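Local coordinates for protein DNA polymerase III beta subunit (Streptococcus pyogenes, PDB 2AVT) that probably encircles DNA as a ring-shaped dimer and tethers the replicative polymerase to its template, so that synthesis proceeds processively, at residues 52-57 against 238-243; 127-132 against 228-233. All blocks are in the same frame, centred on the assembly; numbering follows the deposited sequence.

Interaction 1: residues 52-57 against 238-243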
loop_
_atom_site.group_PDB
_atom_site.type_symbol
_atom_site.label_atom_id
_atom_site.label_comp_id
_atom_site.label_asym_id
_atom_site.label_seq_id
_atom_site.Cartn_x
_atom_site.Cartn_y
_atom_site.Cartn_z
ATOM N N ILE A 52 1.815 12.253 -21.233
ATOM C CA ILE A 52 0.728 13.191 -20.959
ATOM C C ILE A 52 1.272 14.471 -20.340
ATOM O O ILE A 52 2.405 14.511 -19.840
ATOM C CB ILE A 52 -0.335 12.612 -19.979
ATOM C CG1 ILE A 52 0.304 12.300 -18.629
ATOM C CG2 ILE A 52 -0.967 11.352 -20.559
ATOM C CD1 ILE A 52 -0.663 11.697 -17.621
ATOM N N SER A 53 0.456 15.517 -20.401
ATOM C CA SER A 53 0.777 16.810 -19.825
ATOM C C SER A 53 -0.513 17.327 -19.207
ATOM O O SER A 53 -1.588 17.240 -19.822
ATOM C CB SER A 53 1.245 17.807 -20.885
ATOM O OG SER A 53 2.480 17.414 -21.457
ATOM N N ILE A 54 -0.408 17.852 -17.995
ATOM C CA ILE A 54 -1.560 18.409 -17.298
ATOM C C ILE A 54 -1.305 19.862 -16.931
ATOM O O ILE A 54 -0.300 20.175 -16.291
ATOM C CB ILE A 54 -1.864 17.638 -16.001
ATOM C CG1 ILE A 54 -2.297 16.211 -16.334
ATOM C CG2 ILE A 54 -2.979 18.339 -15.217
ATOM C CD1 ILE A 54 -2.515 15.361 -15.112
ATOM N N GLU A 55 -2.198 20.746 -17.374
ATOM C CA GLU A 55 -2.125 22.171 -17.051
ATOM C C GLU A 55 -3.364 22.431 -16.208
ATOM O O GLU A 55 -4.493 22.415 -16.707
ATOM C CB GLU A 55 -2.129 23.040 -18.310
ATOM C CG GLU A 55 -0.759 23.169 -18.962
ATOM C CD GLU A 55 -0.755 24.073 -20.183
ATOM O OE1 GLU A 55 -1.370 25.139 -20.181
ATOM O OE2 GLU A 55 -0.038 23.659 -21.227
ATOM N N ASN A 56 -3.144 22.647 -14.919
ATOM C CA ASN A 56 -4.234 22.852 -13.977
ATOM C C ASN A 56 -4.142 24.243 -13.367
ATOM O O ASN A 56 -3.148 24.608 -12.728
ATOM C CB ASN A 56 -4.175 21.753 -12.909
ATOM C CG ASN A 56 -5.344 21.806 -11.932
ATOM O OD1 ASN A 56 -6.375 22.427 -12.198
ATOM N ND2 ASN A 56 -5.190 21.132 -10.802
ATOM N N THR A 57 -5.197 25.017 -13.583
ATOM C CA THR A 57 -5.252 26.384 -13.114
ATOM C C THR A 57 -6.140 26.602 -11.903
ATOM O O THR A 57 -7.276 26.123 -11.856
ATOM C CB THR A 57 -5.747 27.325 -14.244
ATOM O OG1 THR A 57 -4.808 27.313 -15.324
ATOM C CG2 THR A 57 -5.907 28.754 -13.722
ATOM N N ILE A 238 -8.893 22.766 -16.309
ATOM C CA ILE A 238 -7.936 21.709 -16.598
ATOM C C ILE A 238 -7.759 21.381 -18.070
ATOM O O ILE A 238 -8.734 21.164 -18.798
ATOM C CB ILE A 238 -8.332 20.398 -15.900
ATOM C CG1 ILE A 238 -8.443 20.618 -14.390
ATOM C CG2 ILE A 238 -7.315 19.313 -16.233
ATOM C CD1 ILE A 238 -9.027 19.431 -13.651
ATOM N N SER A 239 -6.506 21.354 -18.511
ATOM C CA SER A 239 -6.200 20.976 -19.885
ATOM C C SER A 239 -5.326 19.733 -19.774
ATOM O O SER A 239 -4.247 19.755 -19.176
ATOM C CB SER A 239 -5.467 22.094 -20.615
ATOM O OG SER A 239 -6.344 23.172 -20.861
ATOM N N PHE A 240 -5.820 18.641 -20.330
ATOM C CA PHE A 240 -5.132 17.358 -20.286
ATOM C C PHE A 240 -4.764 16.934 -21.717
ATOM O O PHE A 240 -5.651 16.677 -22.546
ATOM C CB PHE A 240 -6.080 16.343 -19.638
ATOM C CG PHE A 240 -5.481 14.984 -19.388
ATOM C CD1 PHE A 240 -5.599 13.976 -20.333
ATOM C CD2 PHE A 240 -4.898 14.680 -18.171
ATOM C CE1 PHE A 240 -5.154 12.691 -20.062
ATOM C CE2 PHE A 240 -4.452 13.392 -17.897
ATOM C CZ PHE A 240 -4.581 12.401 -18.843
ATOM N N TYR A 241 -3.464 16.876 -22.006
ATOM C CA TYR A 241 -2.981 16.469 -23.329
ATOM C C TYR A 241 -2.428 15.057 -23.281
ATOM O O TYR A 241 -1.870 14.632 -22.267
ATOM C CB TYR A 241 -1.854 17.372 -23.826
ATOM C CG TYR A 241 -2.208 18.817 -23.995
ATOM C CD1 TYR A 241 -2.344 19.655 -22.895
ATOM C CD2 TYR A 241 -2.378 19.359 -25.260
ATOM C CE1 TYR A 241 -2.636 20.997 -23.052
ATOM C CE2 TYR A 241 -2.673 20.705 -25.426
ATOM C CZ TYR A 241 -2.800 21.515 -24.319
ATOM O OH TYR A 241 -3.097 22.849 -24.479
ATOM N N THR A 242 -2.561 14.337 -24.388
ATOM C CA THR A 242 -2.048 12.983 -24.465
ATOM C C THR A 242 -1.430 12.715 -25.826
ATOM O O THR A 242 -2.003 13.072 -26.856
ATOM C CB THR A 242 -3.138 11.939 -24.267
ATOM O OG1 THR A 242 -3.859 12.210 -23.058
ATOM C CG2 THR A 242 -2.505 10.565 -24.185
ATOM N N ARG A 243 -0.257 12.084 -25.818
ATOM C CA ARG A 243 0.443 11.735 -27.049
ATOM C C ARG A 243 -0.324 10.592 -27.710
ATOM O O ARG A 243 -0.839 9.711 -27.025
ATOM C CB ARG A 243 1.878 11.308 -26.716
ATOM C CG ARG A 243 2.609 10.516 -27.788
ATOM C CD ARG A 243 4.054 10.277 -27.345
ATOM N NE ARG A 243 4.729 9.228 -28.108
ATOM C CZ ARG A 243 4.440 7.932 -28.023
ATOM N NH1 ARG A 243 5.120 7.049 -28.748
ATOM N NH2 ARG A 243 3.481 7.513 -27.209
HETATM O O HOH W 1 -2.962 24.910 -22.207
#

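Interaction 2: residues 127-132 against 228-233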
loop_
_atom_site.group_PDB
_atom_site.type_symbol
_atom_site.label_atom_id
_atom_site.label_comp_id
_atom_site.label_asym_id
_atom_site.label_seq_id
_atom_site.Cartn_x
_atom_site.Cartn_y
_atom_site.Cartn_z
ATOM N N GLN A 127 2.978 21.278 -27.024
ATOM C CA GLN A 127 2.634 21.161 -28.433
ATOM C C GLN A 127 1.173 21.588 -28.424
ATOM O O GLN A 127 0.297 20.821 -28.053
ATOM C CB GLN A 127 2.762 19.704 -28.891
ATOM C CG GLN A 127 2.732 19.503 -30.400
ATOM C CD GLN A 127 3.856 20.242 -31.103
ATOM O OE1 GLN A 127 4.791 20.729 -30.463
ATOM N NE2 GLN A 127 3.773 20.318 -32.430
ATOM N N GLU A 128 0.918 22.830 -28.807
ATOM C CA GLU A 128 -0.434 23.370 -28.802
ATOM C C GLU A 128 -1.405 22.650 -29.731
ATOM O O GLU A 128 -1.015 22.093 -30.753
ATOM C CB GLU A 128 -0.374 24.855 -29.147
ATOM C CG GLU A 128 0.598 25.616 -28.259
ATOM C CD GLU A 128 0.819 27.044 -28.710
ATOM O OE1 GLU A 128 0.136 27.482 -29.663
ATOM O OE2 GLU A 128 1.674 27.729 -28.106
ATOM N N VAL A 129 -2.679 22.659 -29.351
ATOM C CA VAL A 129 -3.728 22.029 -30.142
ATOM C C VAL A 129 -4.846 23.042 -30.361
ATOM O O VAL A 129 -5.323 23.665 -29.413
ATOM C CB VAL A 129 -4.310 20.795 -29.425
ATOM C CG1 VAL A 129 -5.469 20.222 -30.231
ATOM C CG2 VAL A 129 -3.229 19.742 -29.241
ATOM N N SER A 130 -5.255 23.211 -31.616
ATOM C CA SER A 130 -6.320 24.151 -31.956
ATOM C C SER A 130 -7.563 23.962 -31.088
ATOM O O SER A 130 -7.999 22.835 -30.845
ATOM C CB SER A 130 -6.693 24.000 -33.428
ATOM O OG SER A 130 -6.967 22.646 -33.735
ATOM N N THR A 131 -8.129 25.075 -30.634
ATOM C CA THR A 131 -9.311 25.057 -29.784
ATOM C C THR A 131 -10.589 25.348 -30.572
ATOM O O THR A 131 -11.582 25.808 -30.011
ATOM C CB THR A 131 -9.195 26.105 -28.663
ATOM O OG1 THR A 131 -7.922 25.977 -28.018
ATOM C CG2 THR A 131 -10.290 25.905 -27.634
ATOM N N GLU A 132 -10.563 25.079 -31.873
ATOM C CA GLU A 132 -11.732 25.319 -32.714
ATOM C C GLU A 132 -12.485 24.017 -32.979
ATOM O O GLU A 132 -11.877 22.953 -33.064
ATOM C CB GLU A 132 -11.296 25.960 -34.036
ATOM C CG GLU A 132 -12.436 26.293 -34.983
ATOM C CD GLU A 132 -12.023 27.276 -36.066
ATOM O OE1 GLU A 132 -10.871 27.763 -36.023
ATOM O OE2 GLU A 132 -12.850 27.567 -36.957
ATOM N N PRO A 228 -2.874 15.776 -35.087
ATOM C CA PRO A 228 -2.347 14.478 -35.521
ATOM C C PRO A 228 -1.544 13.744 -34.445
ATOM O O PRO A 228 -1.635 12.519 -34.318
ATOM C CB PRO A 228 -1.479 14.842 -36.728
ATOM C CG PRO A 228 -2.102 16.115 -37.236
ATOM C CD PRO A 228 -2.394 16.859 -35.960
ATOM N N SER A 229 -0.771 14.495 -33.667
ATOM C CA SER A 229 0.074 13.893 -32.640
ATOM C C SER A 229 -0.537 13.743 -31.251
ATOM O O SER A 229 -0.088 12.912 -30.465
ATOM C CB SER A 229 1.394 14.667 -32.537
ATOM O OG SER A 229 1.157 16.058 -32.392
ATOM N N GLN A 230 -1.549 14.539 -30.936
ATOM C CA GLN A 230 -2.170 14.430 -29.624
ATOM C C GLN A 230 -3.625 14.856 -29.551
ATOM O O GLN A 230 -4.173 15.465 -30.478
ATOM C CB GLN A 230 -1.368 15.221 -28.582
ATOM C CG GLN A 230 -0.675 16.464 -29.106
ATOM C CD GLN A 230 -0.121 17.340 -27.992
ATOM O OE1 GLN A 230 0.334 16.847 -26.961
ATOM N NE2 GLN A 230 -0.150 18.642 -28.204
ATOM N N ILE A 231 -4.246 14.515 -28.429
ATOM C CA ILE A 231 -5.630 14.860 -28.176
ATOM C C ILE A 231 -5.644 15.681 -26.887
ATOM O O ILE A 231 -4.881 15.409 -25.952
ATOM C CB ILE A 231 -6.487 13.581 -28.031
ATOM C CG1 ILE A 231 -7.920 13.938 -27.638
ATOM C CG2 ILE A 231 -5.870 12.650 -27.013
ATOM C CD1 ILE A 231 -8.807 12.719 -27.483
ATOM N N LEU A 232 -6.480 16.713 -26.864
ATOM C CA LEU A 232 -6.601 17.585 -25.707
ATOM C C LEU A 232 -7.992 17.468 -25.092
ATOM O O LEU A 232 -8.996 17.650 -25.783
ATOM C CB LEU A 232 -6.347 19.040 -26.117
ATOM C CG LEU A 232 -6.846 20.173 -25.204
ATOM C CD1 LEU A 232 -6.152 20.145 -23.842
ATOM C CD2 LEU A 232 -6.588 21.497 -25.893
ATOM N N PHE A 233 -8.044 17.126 -23.809
ATOM C CA PHE A 233 -9.308 17.056 -23.090
ATOM C C PHE A 233 -9.285 18.312 -22.231
ATOM O O PHE A 233 -8.315 18.542 -21.503
ATOM C CB PHE A 233 -9.381 15.822 -22.189
ATOM C CG PHE A 233 -9.342 14.521 -22.925
ATOM C CD1 PHE A 233 -8.133 13.937 -23.263
ATOM C CD2 PHE A 233 -10.514 13.860 -23.253
ATOM C CE1 PHE A 233 -8.099 12.722 -23.903
ATOM C CE2 PHE A 233 -10.486 12.643 -23.897
ATOM C CZ PHE A 233 -9.280 12.072 -24.221
#

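Interaction 1: residues 52-57 against 238-243
Ile52 to Asn56 pair with Thr242 back to Ile238 as neighbouring antiparallel strands in the middle of one sheet; the two strand axes approach to 4.7 Å and run at 170°. Ser53–Tyr241 and Glu55–Ser239 are the hydrogen-bonded pairs. Tyr241 N donates to Ser53 O at 2.9 Å and is nearly linear at 169°, whereas the return bond from Ser53 N to Tyr241 O is longer at 3.1 Å, its donor tilted out of the carbonyl plane. In the second pair, Glu55 N reaches Ser239 O in the carbonyl plane.

On the face of Ile52, Ile54 and Phe240, the phenylalanine has CG anti to its backbone N (chi1 -174°), which swings the ring toward the partner strand. Its CD2 meets Ile54 CG1 at 3.5 Å, and CZ lies 4.1 Å from Ile52 CG2; both isoleucines approach the ring obliquely. Asn56 and Ile238 lie alongside each other at the far end, with Asn56 OD1 against Ile238 CG1.

On the face of Ser53, Glu55 and Tyr241, Ser53 O sits in plane at the tyrosine ring edge, and a water joins the side chains, donating to Glu55 OE1 at 2.6 Å and lying 3.1 Å from Tyr241 OH. Helix 205-214 packs on Ile52, Ile54, Phe240 and Thr242. Backbone bonds thus fuse the N-terminal and central domains into one continuous sheet, with a mainly apolar face against that helix, where the buried Thr242 OG1 beside Ile52 CG2 lacks a partner in the model, and a more polar face where one water bridges Glu55 and Tyr241.

Interaction 2: residues 127-132 against 228-233
Val129 and Leu232 mark the nearest backbone approach, with CA atoms 6.9 Å apart, too far for strand pairing: 127-132 is an irregular loop passing over the side chains of Gln230 and Leu232.

The apolar part of the contact is made by Val129, whose side chain sets out toward the strand. Its CB lies 4.3 Å from Leu232 CD2, a loose van der Waals touch, while CG2 reaches along the strand to Gln230 and comes within 4.2 Å of that residue's CG. Val129 chi1 of 176° puts CG2 beside its own N, turned to the Gln230 chain.

Gln230 is the residue most buried by this contact, stretching beyond CG toward the loop in extended form. Its amide position should be read with caution: NE2 is placed 2.2 Å from Gln127 O, a clash and not a usable bond length. The chi1 of 32°, away from any staggered value, is a further reason for care, so neither the direction of this amide nor a bond to the Gln127 carbonyl can be rested on it. Gln127 itself starts toward the strand, but its chain bends after CG and carries the amide away. Its CG stays 4.3 Å from Ser229 OG.

Val129 and Leu232 both also touch Phe225 of strand 221-226, so the loop packs on strands 221-226 and 230-234, while Gln230 in turn meets Tyr241 of strand 238-243. The alternate residues Ile231 and Phe233 contact Leu203 of strand 199-204, and the Phe233 ring meets Phe211 of helix 205-214 with planes at about 55°.

In the fold
Interactions 1 and 2 have centres about 10 Å apart and both reach one antiparallel sheet, in which strands 238-243 and 230-234 are consecutive in the chain and adjacent in space. Phe240 O lies 2.7 Å from Phe233 N and Thr242 N lies 3.0 Å from Ile231 O, probable hydrogen bonds that carry the ladder of interaction 1 into the strand used by interaction 2. Tyr241 CZ packs on Leu232 CD1 at 3.7 Å on the face crossed by the loop. The first contact therefore joins the two domains edge to edge, whereas the second lays the linking chain over their shared sheet. Neither segment pair touches the other subunit.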